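Local structure of aldo-keto reductase family 1, member B4 (Aldose reductase) (Schistosoma japonicum, 4HBK) at residues I106-K111 and N136-Y141; N42-P47 and V187-L192. The protein probably reduces aldehydes and sugars such as glucose to the corresponding alcohols with NADPH, as an aldose reductase of the aldo-keto reductase family. All blocks are in the same frame, centred on the assembly; numbering follows the deposited sequence.

Contact 1: residues I106-K111 and N136-Y141; sequences IFITSK and NYLDLY
Asp139 packs against Phe107 and Ile108 where two neighbouring parallel strands of the (beta/alpha)8 barrel begin to pair. Its CB lies over the centre of the Phe107 ring in a CH-pi contact, 3.6 Å from the centroid. Asp139 CG is anti to its own carbonyl carbon (chi1 -68°), which turns the carboxylate toward the 106-111 backbone. There OD2 accepts from Ile108 N at 2.9 Å. The bond is nearly straight, and the N-H meets OD2 on the anti side, 34° out of the carboxylate plane. OD2 also forms a salt bridge with Arg103. A water links OD1 to Ile106 O and Tyr137 OH.

Leu140 continues the pairing. Its N donates to Ile108 O at 3.2 Å, and its O accepts from Ser110 N at 3.0 Å. Its CB touches Phe107 CE1 at 3.6 Å and lies beside Thr109 OG1. Leu138 CD2 reaches Ile108 CG2 at 4.1 Å, on the side of the sheet that faces helix 119-133. Further along, Lys111 NZ forms a salt bridge with Asp77, near the predicted proton donor Tyr82. The carboxylate thus replaces a strand carbonyl as acceptor for Ile108 N, and Arg103 probably stabilises its negative charge.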
ATOM      1  N   ILE A 106       5.470  12.414 -10.036  1.00 17.06           N
ATOM      2  CA  ILE A 106       5.586  11.226  -9.196  1.00 13.60           C
ATOM      3  C   ILE A 106       4.429  11.163  -8.218  1.00 14.90           C
ATOM      4  O   ILE A 106       3.974  12.191  -7.712  1.00 11.92           O
ATOM      5  CB  ILE A 106       6.892  11.222  -8.375  1.00 12.64           C
ATOM      6  CG1 ILE A 106       8.073  11.646  -9.243  1.00 17.07           C
ATOM      7  CG2 ILE A 106       7.146   9.843  -7.773  1.00 10.58           C
ATOM      8  CD1 ILE A 106       8.437  10.636 -10.315  1.00 17.21           C
ATOM      9  N   PHE A 107       3.968   9.949  -7.947  1.00 12.72           N
ATOM     10  CA  PHE A 107       2.936   9.716  -6.947  1.00 12.88           C
ATOM     11  C   PHE A 107       3.586   9.131  -5.694  1.00 10.15           C
ATOM     12  O   PHE A 107       4.136   8.035  -5.736  1.00 13.12           O
ATOM     13  CB  PHE A 107       1.900   8.743  -7.505  1.00 12.26           C
ATOM     14  CG  PHE A 107       0.632   8.674  -6.708  1.00 10.07           C
ATOM     15  CD1 PHE A 107       0.588   7.993  -5.502  1.00  9.42           C
ATOM     16  CD2 PHE A 107      -0.531   9.264  -7.185  1.00 11.06           C
ATOM     17  CE1 PHE A 107      -0.600   7.910  -4.773  1.00 10.73           C
ATOM     18  CE2 PHE A 107      -1.716   9.188  -6.465  1.00 10.99           C
ATOM     19  CZ  PHE A 107      -1.750   8.515  -5.251  1.00 10.38           C
ATOM     20  N   ILE A 108       3.524   9.855  -4.583  1.00 10.23           N
ATOM     21  CA  ILE A 108       4.170   9.422  -3.349  1.00  8.86           C
ATOM     22  C   ILE A 108       3.153   9.092  -2.259  1.00 10.56           C
ATOM     23  O   ILE A 108       2.348   9.940  -1.862  1.00  8.88           O
ATOM     24  CB  ILE A 108       5.069  10.524  -2.791  1.00  9.88           C
ATOM     25  CG1 ILE A 108       6.063  10.996  -3.857  1.00 10.54           C
ATOM     26  CG2 ILE A 108       5.762  10.048  -1.518  1.00  8.21           C
ATOM     27  CD1 ILE A 108       7.158   9.996  -4.132  1.00 14.38           C
ATOM     28  N   THR A 109       3.216   7.869  -1.752  1.00  8.35           N
ATOM     29  CA  THR A 109       2.345   7.444  -0.668  1.00  8.09           C
ATOM     30  C   THR A 109       3.140   7.238   0.601  1.00 10.30           C
ATOM     31  O   THR A 109       4.238   6.676   0.578  1.00 10.88           O
ATOM     32  CB  THR A 109       1.666   6.105  -0.989  1.00 10.12           C
ATOM     33  OG1 THR A 109       0.786   6.271  -2.112  1.00  9.40           O
ATOM     34  CG2 THR A 109       0.879   5.602   0.221  1.00  7.92           C
ATOM     35  N   SER A 110       2.593   7.705   1.717  1.00 11.33           N
ATOM     36  CA  SER A 110       3.112   7.301   3.013  1.00  8.81           C
ATOM     37  C   SER A 110       1.954   6.923   3.917  1.00 10.11           C
ATOM     38  O   SER A 110       0.788   7.022   3.526  1.00 10.32           O
ATOM     39  CB  SER A 110       3.970   8.379   3.665  1.00  8.80           C
ATOM     40  OG  SER A 110       4.565   7.854   4.847  1.00 12.37           O
ATOM     41  N   LYS A 111       2.271   6.478   5.124  1.00 10.06           N
ATOM     42  CA  LYS A 111       1.244   5.925   5.990  1.00  9.68           C
ATOM     43  C   LYS A 111       1.457   6.374   7.424  1.00 11.00           C
ATOM     44  O   LYS A 111       2.590   6.435   7.920  1.00  9.80           O
ATOM     45  CB  LYS A 111       1.238   4.399   5.909  1.00  7.63           C
ATOM     46  CG  LYS A 111       1.413   3.834   4.501  1.00  7.93           C
ATOM     47  CD  LYS A 111       1.124   2.329   4.470  1.00  9.69           C
ATOM     48  CE  LYS A 111       1.423   1.702   3.096  1.00 10.63           C
ATOM     49  NZ  LYS A 111       2.859   1.786   2.680  1.00  9.04           N
ATOM     50  N   ASN A 136       6.805  18.707   0.113  1.00 11.20           N
ATOM     51  CA  ASN A 136       5.886  19.674   0.704  1.00 15.76           C
ATOM     52  C   ASN A 136       4.496  19.099   0.871  1.00 13.02           C
ATOM     53  O   ASN A 136       3.706  19.613   1.652  1.00 14.84           O
ATOM     54  CB  ASN A 136       5.828  20.965  -0.114  1.00 13.57           C
ATOM     55  CG  ASN A 136       7.195  21.587  -0.289  1.00 20.15           C
ATOM     56  OD1 ASN A 136       7.930  21.788   0.674  1.00 20.83           O
ATOM     57  ND2 ASN A 136       7.557  21.856  -1.522  1.00 17.10           N
ATOM     58  N   TYR A 137       4.206  18.033   0.133  1.00  9.94           N
ATOM     59  CA  TYR A 137       2.921  17.347   0.243  1.00 11.18           C
ATOM     60  C   TYR A 137       3.061  15.884  -0.176  1.00 10.76           C
ATOM     61  O   TYR A 137       4.015  15.516  -0.865  1.00 10.16           O
ATOM     62  CB  TYR A 137       1.857  18.033  -0.623  1.00 10.39           C
ATOM     63  CG  TYR A 137       2.092  17.852  -2.104  1.00 14.50           C
ATOM     64  CD1 TYR A 137       1.574  16.752  -2.782  1.00 10.90           C
ATOM     65  CD2 TYR A 137       2.852  18.772  -2.824  1.00 16.71           C
ATOM     66  CE1 TYR A 137       1.798  16.581  -4.135  1.00 15.08           C
ATOM     67  CE2 TYR A 137       3.081  18.610  -4.181  1.00 13.68           C
ATOM     68  CZ  TYR A 137       2.557  17.516  -4.829  1.00 16.79           C
ATOM     69  OH  TYR A 137       2.776  17.359  -6.184  1.00 22.12           O
ATOM     70  N   LEU A 138       2.106  15.063   0.253  1.00 10.35           N
ATOM     71  CA  LEU A 138       2.039  13.660  -0.132  1.00 10.74           C
ATOM     72  C   LEU A 138       0.878  13.512  -1.092  1.00 11.42           C
ATOM     73  O   LEU A 138      -0.127  14.208  -0.967  1.00  8.80           O
ATOM     74  CB  LEU A 138       1.796  12.765   1.097  1.00 11.06           C
ATOM     75  CG  LEU A 138       2.857  12.723   2.202  1.00 10.73           C
ATOM     76  CD1 LEU A 138       2.359  11.972   3.437  1.00 10.49           C
ATOM     77  CD2 LEU A 138       4.142  12.079   1.689  1.00  9.77           C
ATOM     78  N   ASP A 139       1.004  12.621  -2.065  1.00 10.26           N
ATOM     79  CA  ASP A 139      -0.132  12.343  -2.929  1.00 11.58           C
ATOM     80  C   ASP A 139      -1.190  11.530  -2.193  1.00 11.06           C
ATOM     81  O   ASP A 139      -2.390  11.725  -2.407  1.00 11.77           O
ATOM     82  CB  ASP A 139       0.314  11.630  -4.200  1.00 10.62           C
ATOM     83  CG  ASP A 139       1.150  12.525  -5.082  1.00 13.21           C
ATOM     84  OD1 ASP A 139       0.552  13.287  -5.864  1.00 13.74           O
ATOM     85  OD2 ASP A 139       2.398  12.479  -4.974  1.00  9.42           O
ATOM     86  N   LEU A 140      -0.738  10.636  -1.320  1.00  8.23           N
ATOM     87  CA  LEU A 140      -1.643   9.738  -0.615  1.00  9.81           C
ATOM     88  C   LEU A 140      -1.097   9.429   0.789  1.00 10.49           C
ATOM     89  O   LEU A 140       0.101   9.183   0.960  1.00  9.23           O
ATOM     90  CB  LEU A 140      -1.841   8.442  -1.428  1.00  7.62           C
ATOM     91  CG  LEU A 140      -2.821   7.396  -0.879  1.00  9.08           C
ATOM     92  CD1 LEU A 140      -4.193   8.014  -0.669  1.00  6.96           C
ATOM     93  CD2 LEU A 140      -2.900   6.117  -1.753  1.00  6.92           C
ATOM     94  N   TYR A 141      -1.983   9.452   1.785  1.00  8.32           N
ATOM     95  CA  TYR A 141      -1.612   9.175   3.167  1.00  8.31           C
ATOM     96  C   TYR A 141      -2.664   8.247   3.751  1.00  8.69           C
ATOM     97  O   TYR A 141      -3.840   8.601   3.831  1.00  7.97           O
ATOM     98  CB  TYR A 141      -1.565  10.482   3.961  1.00  9.16           C
ATOM     99  CG  TYR A 141      -0.744  10.461   5.249  1.00 11.56           C
ATOM    100  CD1 TYR A 141       0.501   9.827   5.313  1.00  9.25           C
ATOM    101  CD2 TYR A 141      -1.198  11.124   6.387  1.00  8.69           C
ATOM    102  CE1 TYR A 141       1.259   9.838   6.498  1.00 11.28           C
ATOM    103  CE2 TYR A 141      -0.460  11.144   7.561  1.00  9.38           C
ATOM    104  CZ  TYR A 141       0.763  10.508   7.621  1.00 12.74           C
ATOM    105  OH  TYR A 141       1.469  10.552   8.809  1.00 10.49           O
TER
HETATM  106  O   HOH W   1       1.969  14.738  -7.629  1.00 21.96           O
HETATM  107  O   HOH W   2       3.593   8.930   8.614  1.00 16.48           O

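Contact 2: residues N42-P47 and V187-L192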
ATOM      1  N   ASN A  42     -11.876  11.443  -6.082  1.00 17.95           N
ATOM      2  CA  ASN A  42     -11.707  12.891  -5.957  1.00 13.87           C
ATOM      3  C   ASN A  42     -11.187  13.528  -7.243  1.00 14.39           C
ATOM      4  O   ASN A  42     -10.774  14.687  -7.251  1.00 15.74           O
ATOM      5  CB  ASN A  42     -10.774  13.233  -4.792  1.00 14.08           C
ATOM      6  CG  ASN A  42      -9.366  12.692  -4.995  1.00 13.51           C
ATOM      7  OD1 ASN A  42      -9.058  12.133  -6.044  1.00 13.57           O
ATOM      8  ND2 ASN A  42      -8.503  12.869  -3.997  1.00 12.84           N
ATOM      9  N   GLY A  43     -11.196  12.766  -8.329  1.00 15.66           N
ATOM     10  CA  GLY A  43     -10.793  13.294  -9.617  1.00 17.62           C
ATOM     11  C   GLY A  43      -9.324  13.084  -9.934  1.00 20.22           C
ATOM     12  O   GLY A  43      -8.931  13.149 -11.098  1.00 15.02           O
ATOM     13  N   ARG A  44      -8.510  12.823  -8.910  1.00 18.87           N
ATOM     14  CA  ARG A  44      -7.075  12.612  -9.120  1.00 16.17           C
ATOM     15  C   ARG A  44      -6.773  11.185  -9.597  1.00 15.61           C
ATOM     16  O   ARG A  44      -7.592  10.276  -9.429  1.00 18.25           O
ATOM     17  CB  ARG A  44      -6.299  12.947  -7.845  1.00 15.87           C
ATOM     18  CG  ARG A  44      -6.571  14.357  -7.328  1.00 15.04           C
ATOM     19  CD  ARG A  44      -5.826  14.636  -6.040  1.00 14.96           C
ATOM     20  NE  ARG A  44      -6.223  15.912  -5.448  1.00 12.90           N
ATOM     21  CZ  ARG A  44      -5.661  17.076  -5.752  1.00 16.26           C
ATOM     22  NH1 ARG A  44      -4.675  17.117  -6.648  1.00 15.00           N
ATOM     23  NH2 ARG A  44      -6.071  18.192  -5.155  1.00 10.24           N
ATOM     24  N   SER A  45      -5.605  10.998 -10.204  1.00 10.95           N
ATOM     25  CA  SER A  45      -5.208   9.688 -10.724  1.00 15.68           C
ATOM     26  C   SER A  45      -4.066   9.086  -9.939  1.00 14.26           C
ATOM     27  O   SER A  45      -3.214   9.804  -9.401  1.00  8.14           O
ATOM     28  CB  SER A  45      -4.770   9.795 -12.181  1.00 13.69           C
ATOM     29  OG  SER A  45      -5.837  10.300 -12.964  1.00 32.38           O
ATOM     30  N   ILE A  46      -4.032   7.758  -9.920  1.00 12.41           N
ATOM     31  CA  ILE A  46      -2.925   7.037  -9.319  1.00 10.96           C
ATOM     32  C   ILE A  46      -2.386   5.967 -10.270  1.00  9.29           C
ATOM     33  O   ILE A  46      -3.151   5.165 -10.794  1.00 11.40           O
ATOM     34  CB  ILE A  46      -3.366   6.387  -7.987  1.00 13.30           C
ATOM     35  CG1 ILE A  46      -2.202   5.630  -7.336  1.00 10.43           C
ATOM     36  CG2 ILE A  46      -4.575   5.482  -8.216  1.00 10.33           C
ATOM     37  CD1 ILE A  46      -2.494   5.171  -5.910  1.00  8.09           C
ATOM     38  N   PRO A  47      -1.061   5.949 -10.490  1.00  9.16           N
ATOM     39  CA  PRO A  47      -0.394   4.961 -11.350  1.00  8.33           C
ATOM     40  C   PRO A  47      -0.625   3.537 -10.863  1.00  8.35           C
ATOM     41  O   PRO A  47      -0.537   3.279  -9.663  1.00  8.61           O
ATOM     42  CB  PRO A  47       1.081   5.334 -11.219  1.00 11.26           C
ATOM     43  CG  PRO A  47       1.060   6.811 -10.902  1.00  9.28           C
ATOM     44  CD  PRO A  47      -0.107   6.940  -9.965  1.00  8.10           C
ATOM     45  N   VAL A 187      -1.614  16.985   2.171  1.00 10.27           N
ATOM     46  CA  VAL A 187      -1.913  15.702   1.547  1.00 12.24           C
ATOM     47  C   VAL A 187      -3.005  15.883   0.489  1.00  9.87           C
ATOM     48  O   VAL A 187      -3.964  16.601   0.728  1.00  9.28           O
ATOM     49  CB  VAL A 187      -2.374  14.693   2.619  1.00 11.51           C
ATOM     50  CG1 VAL A 187      -3.012  13.494   1.988  1.00 12.56           C
ATOM     51  CG2 VAL A 187      -1.189  14.279   3.513  1.00  9.86           C
ATOM     52  N   LYS A 188      -2.868  15.244  -0.675  1.00  9.69           N
ATOM     53  CA  LYS A 188      -3.890  15.384  -1.726  1.00  8.10           C
ATOM     54  C   LYS A 188      -5.076  14.440  -1.536  1.00 11.77           C
ATOM     55  O   LYS A 188      -6.234  14.822  -1.746  1.00  8.40           O
ATOM     56  CB  LYS A 188      -3.299  15.170  -3.113  1.00 10.74           C
ATOM     57  CG  LYS A 188      -2.164  16.108  -3.474  1.00 13.68           C
ATOM     58  CD  LYS A 188      -2.592  17.558  -3.469  1.00 14.34           C
ATOM     59  CE  LYS A 188      -1.604  18.415  -4.254  1.00 17.96           C
ATOM     60  NZ  LYS A 188      -1.963  19.866  -4.246  1.00 19.50           N
ATOM     61  N   SER A 189      -4.782  13.195  -1.162  1.00 10.05           N
ATOM     62  CA  SER A 189      -5.821  12.187  -0.980  1.00  7.70           C
ATOM     63  C   SER A 189      -5.497  11.397   0.274  1.00  9.54           C
ATOM     64  O   SER A 189      -4.329  11.213   0.603  1.00  8.84           O
ATOM     65  CB  SER A 189      -5.868  11.234  -2.176  1.00  9.75           C
ATOM     66  OG  SER A 189      -6.021  11.917  -3.410  1.00 11.53           O
ATOM     67  N   ILE A 190      -6.524  10.935   0.976  1.00  9.20           N
ATOM     68  CA  ILE A 190      -6.326  10.100   2.155  1.00 11.52           C
ATOM     69  C   ILE A 190      -7.010   8.738   1.986  1.00 10.12           C
ATOM     70  O   ILE A 190      -7.937   8.600   1.191  1.00  9.60           O
ATOM     71  CB  ILE A 190      -6.854  10.813   3.419  1.00 12.90           C
ATOM     72  CG1 ILE A 190      -8.268  11.346   3.164  1.00 11.07           C
ATOM     73  CG2 ILE A 190      -5.912  11.955   3.818  1.00  7.14           C
ATOM     74  CD1 ILE A 190      -8.859  12.109   4.360  1.00 11.12           C
ATOM     75  N   GLY A 191      -6.553   7.733   2.727  1.00  6.73           N
ATOM     76  CA  GLY A 191      -7.120   6.402   2.606  1.00  7.24           C
ATOM     77  C   GLY A 191      -6.839   5.466   3.776  1.00  9.07           C
ATOM     78  O   GLY A 191      -6.385   5.894   4.837  1.00  8.38           O
ATOM     79  N   LEU A 192      -7.102   4.177   3.568  1.00  8.64           N
ATOM     80  CA  LEU A 192      -7.047   3.187   4.638  1.00  7.68           C
ATOM     81  C   LEU A 192      -6.153   2.014   4.266  1.00  8.32           C
ATOM     82  O   LEU A 192      -6.012   1.677   3.097  1.00  8.49           O
ATOM     83  CB  LEU A 192      -8.464   2.679   4.939  1.00  9.57           C
ATOM     84  CG  LEU A 192      -9.494   3.769   5.271  1.00  8.74           C
ATOM     85  CD1 LEU A 192     -10.919   3.222   5.237  1.00  8.45           C
ATOM     86  CD2 LEU A 192      -9.202   4.417   6.615  1.00  7.08           C
TER
HETATM   87  O   HOH W   3      -8.998  14.120  -1.316  1.00  7.99           O
HETATM   88  O   HOH W   4      -7.305  17.356  -2.474  1.00 17.78           O
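Lys188 and Ser189 meet Asn42 and Arg44 at the N-terminal end of a (beta/alpha)8-barrel strand. Asn42 and Arg44 belong to the turn of the beta hairpin formed by strands 38-39 and 45-46, which lies across the bottom of the barrel. Lys188 comes first. Its aliphatic chain bends at chi2 (-61°) and passes over one face of the Arg44 guanidinium, crossing that side chain at about a right angle. Lys188 CD lies 3.7 Å above the guanidinium plane, offset toward the rim, and Lys188 CB is 3.8 Å from Arg44 NE. The like-charged ends come near, with Arg44 NH2 4.5 Å from Lys188 NZ. Lys188 also makes a cation-pi contact with Tyr137. Its carbonyl O takes bonds from two waters: one accepts from Arg44 NH2, the other from Asn42 ND2.

Ser189 follows, with a side chain that also touches Leu140 and Met40. Its OG, beside its own backbone N, is turned to the Asn42 amide, and Arg44 CD lies close by. The other end of that amide closes an Asx turn, in which Asn42 OD1 accepts from Arg44 N at 3.0 Å. Asn42 ND2 donates to Ser189 OG at 2.7 Å, with OG only 8° out of the amide plane.

How the contacts relate
From the N terminus, the chain first forms the hairpin of strands 38-39 and 45-46, then enters the barrel. Contact 1 closes the shorter loop, the beta-alpha-beta unit running from strand 107-112 through helix 119-133 to strand 138-143. Contact 2 closes the long one, from 42-47 to 187-192. The loop of contact 1 falls wholly within it, so the two nest and do not cross. Strands 138-143 and 187-193 are neighbours in the sheet. They are joined by probable hydrogen bonds from Lys188 N to Leu138 O and from Gly191 N to Tyr141 O. Phe107 also packs on Ser45 O, linking hairpin to barrel.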